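Acetaldehyde dehydrogenase (Acetylating) (Geobacillus thermoglucosidasius, PDB 5J78) probably catalyses the reversible, NAD- and coenzyme A-dependent interconversion of acetaldehyde and acetyl-CoA, as an acetylating member of the aldehyde dehydrogenase family. Local coordinates at residues P245-E250 / L280-I285. Residues are numbered along the deposited sequence; the frame is centred on the assembly and turned at random.
Sequences PVYIHE and LVDESI
The carboxylate of Asp282 reaches across from the end of strand 276-282 and is gripped by two donors. The hydroxyl of Tyr247 donates to its syn side, OH to OD1 3.0 Å, while the backbone N-H of Glu250 meets the anti side of the other oxygen, N to OD2 2.8 Å, each well out of the carboxylate plane. Ring and carboxylate planes stand 81° apart, and OD1 lies at the edge of the tyrosine ring. A water donates to OD2 of Asp282 at 2.6 Å and, weakly, to OE2 of Glu250. Ser284 also donates to Glu250, OG to OE2 3.2 Å. On the sheet face carrying Ile248 and Val281, CD1 of Ile285 packs on Ile248 CG2 at 3.8 Å.

Parallel pairing of the strands positions these groups: Leu280 N bonds to Val246 O, Leu280 O accepts from Ile248 N at 2.8 Å, and Asp282 N bonds weakly to Ile248 O. Tyr247 and Leu280 share the opposite sheet face, beneath helix 376-388. With CG anti to the backbone N (chi1 178°), the Tyr247 side chain leans off the sheet and forward, bringing OH to Asp282; the ring also meets that of Tyr409. ND1 of His249 is hydrogen-bonded to OG of Ser251, while CD2 lies near OD2 of Asp282.

These central neighbours in the parallel sheet of the aldehyde dehydrogenase catalytic domain are joined by a beta-alpha-beta crossover through helix 254-265. Replacing Asp282 by an alanine is likely to leave the Tyr247 hydroxyl and the Glu250 amide without the carboxylate they share, freeing the turn after strand 244-248 to shift. Although OE2 of Glu250 lies 4.2 Å from OD2 of Asp282, the Glu250 N-H, the Tyr247 O-H and the bridging water probably offset the repulsion and favour a charged aspartate.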
loop_
_atom_site.group_PDB
_atom_site.type_symbol
_atom_site.label_atom_id
_atom_site.label_comp_id
_atom_site.label_asym_id
_atom_site.label_seq_id
_atom_site.Cartn_x
_atom_site.Cartn_y
_atom_site.Cartn_z
ATOM N N PRO A 245 9.948 -36.135 2.254
ATOM C CA PRO A 245 9.669 -37.534 1.932
ATOM C C PRO A 245 10.927 -38.364 2.045
ATOM O O PRO A 245 11.992 -37.879 1.657
ATOM C CB PRO A 245 9.170 -37.459 0.493
ATOM C CG PRO A 245 9.980 -36.321 -0.096
ATOM C CD PRO A 245 10.136 -35.322 1.031
ATOM N N VAL A 246 10.813 -39.583 2.569
ATOM C CA VAL A 246 11.965 -40.464 2.708
ATOM C C VAL A 246 11.658 -41.819 2.085
ATOM O O VAL A 246 10.649 -42.460 2.403
ATOM C CB VAL A 246 12.384 -40.633 4.190
ATOM C CG1 VAL A 246 13.595 -41.562 4.316
ATOM C CG2 VAL A 246 12.718 -39.301 4.778
ATOM N N TYR A 247 12.543 -42.231 1.181
ATOM C CA TYR A 247 12.413 -43.495 0.431
ATOM C C TYR A 247 13.208 -44.594 1.115
ATOM O O TYR A 247 14.410 -44.438 1.329
ATOM C CB TYR A 247 12.907 -43.294 -1.007
ATOM C CG TYR A 247 12.888 -44.503 -1.920
ATOM C CD1 TYR A 247 11.850 -45.433 -1.879
ATOM C CD2 TYR A 247 13.904 -44.697 -2.862
ATOM C CE1 TYR A 247 11.839 -46.540 -2.736
ATOM C CE2 TYR A 247 13.896 -45.793 -3.718
ATOM C CZ TYR A 247 12.858 -46.708 -3.652
ATOM O OH TYR A 247 12.852 -47.790 -4.504
ATOM N N ILE A 248 12.545 -45.695 1.480
ATOM C CA ILE A 248 13.264 -46.883 1.947
ATOM C C ILE A 248 13.243 -47.891 0.806
ATOM O O ILE A 248 12.211 -48.476 0.486
ATOM C CB ILE A 248 12.665 -47.513 3.233
ATOM C CG1 ILE A 248 12.489 -46.456 4.328
ATOM C CG2 ILE A 248 13.587 -48.646 3.745
ATOM C CD1 ILE A 248 11.775 -46.953 5.595
ATOM N N HIS A 249 14.400 -48.056 0.182
ATOM C CA HIS A 249 14.572 -48.968 -0.944
ATOM C C HIS A 249 14.797 -50.393 -0.419
ATOM O O HIS A 249 15.318 -50.569 0.686
ATOM C CB HIS A 249 15.753 -48.495 -1.789
ATOM C CG HIS A 249 16.140 -49.424 -2.892
ATOM N ND1 HIS A 249 17.314 -50.147 -2.870
ATOM C CD2 HIS A 249 15.534 -49.719 -4.066
ATOM C CE1 HIS A 249 17.401 -50.868 -3.973
ATOM N NE2 HIS A 249 16.341 -50.619 -4.720
ATOM N N GLU A 250 14.420 -51.398 -1.212
ATOM C CA GLU A 250 14.514 -52.802 -0.788
ATOM C C GLU A 250 15.920 -53.190 -0.338
ATOM O O GLU A 250 16.097 -54.148 0.416
ATOM C CB GLU A 250 14.053 -53.723 -1.919
ATOM C CG GLU A 250 15.115 -54.030 -2.960
ATOM C CD GLU A 250 14.546 -54.691 -4.216
ATOM O OE1 GLU A 250 15.345 -55.214 -5.022
ATOM O OE2 GLU A 250 13.308 -54.686 -4.401
ATOM N N LEU A 280 8.192 -43.584 1.995
ATOM C CA LEU A 280 7.852 -44.258 0.745
ATOM C C LEU A 280 8.585 -45.593 0.782
ATOM O O LEU A 280 9.814 -45.610 0.877
ATOM C CB LEU A 280 8.271 -43.419 -0.469
ATOM C CG LEU A 280 8.134 -41.904 -0.318
ATOM C CD1 LEU A 280 8.721 -41.243 -1.545
ATOM C CD2 LEU A 280 6.686 -41.470 -0.122
ATOM N N VAL A 281 7.851 -46.706 0.746
ATOM C CA VAL A 281 8.462 -48.010 1.020
ATOM C C VAL A 281 8.218 -49.028 -0.092
ATOM O O VAL A 281 7.091 -49.198 -0.578
ATOM C CB VAL A 281 7.945 -48.569 2.370
ATOM C CG1 VAL A 281 8.613 -49.891 2.714
ATOM C CG2 VAL A 281 8.209 -47.561 3.469
ATOM N N ASP A 282 9.301 -49.684 -0.504
ATOM C CA ASP A 282 9.234 -50.707 -1.543
ATOM C C ASP A 282 8.313 -51.816 -1.036
ATOM O O ASP A 282 8.433 -52.250 0.103
ATOM C CB ASP A 282 10.630 -51.269 -1.874
ATOM C CG ASP A 282 11.335 -50.519 -2.998
ATOM O OD1 ASP A 282 10.692 -49.708 -3.702
ATOM O OD2 ASP A 282 12.544 -50.774 -3.179
ATOM N N GLU A 283 7.377 -52.233 -1.874
ATOM C CA GLU A 283 6.394 -53.222 -1.495
ATOM C C GLU A 283 7.093 -54.475 -1.010
ATOM O O GLU A 283 6.699 -55.067 -0.015
ATOM C CB GLU A 283 5.476 -53.536 -2.667
ATOM C CG GLU A 283 4.143 -54.120 -2.239
ATOM C CD GLU A 283 3.261 -54.486 -3.414
ATOM O OE1 GLU A 283 3.809 -54.754 -4.506
ATOM O OE2 GLU A 283 2.022 -54.504 -3.246
ATOM N N SER A 284 8.178 -54.833 -1.681
ATOM C CA SER A 284 8.894 -56.049 -1.374
ATOM C C SER A 284 9.395 -56.147 0.070
ATOM O O SER A 284 9.704 -57.246 0.525
ATOM C CB SER A 284 10.080 -56.197 -2.325
ATOM O OG SER A 284 10.946 -55.085 -2.235
ATOM N N ILE A 285 9.488 -55.021 0.782
ATOM C CA ILE A 285 9.966 -55.029 2.174
ATOM C C ILE A 285 8.974 -54.340 3.111
ATOM O O ILE A 285 9.283 -54.065 4.265
ATOM C CB ILE A 285 11.341 -54.351 2.323
ATOM C CG1 ILE A 285 11.294 -52.894 1.823
ATOM C CG2 ILE A 285 12.409 -55.158 1.588
ATOM C CD1 ILE A 285 12.355 -51.984 2.443
HETATM O O HOH W 1 12.922 -51.533 -5.689
#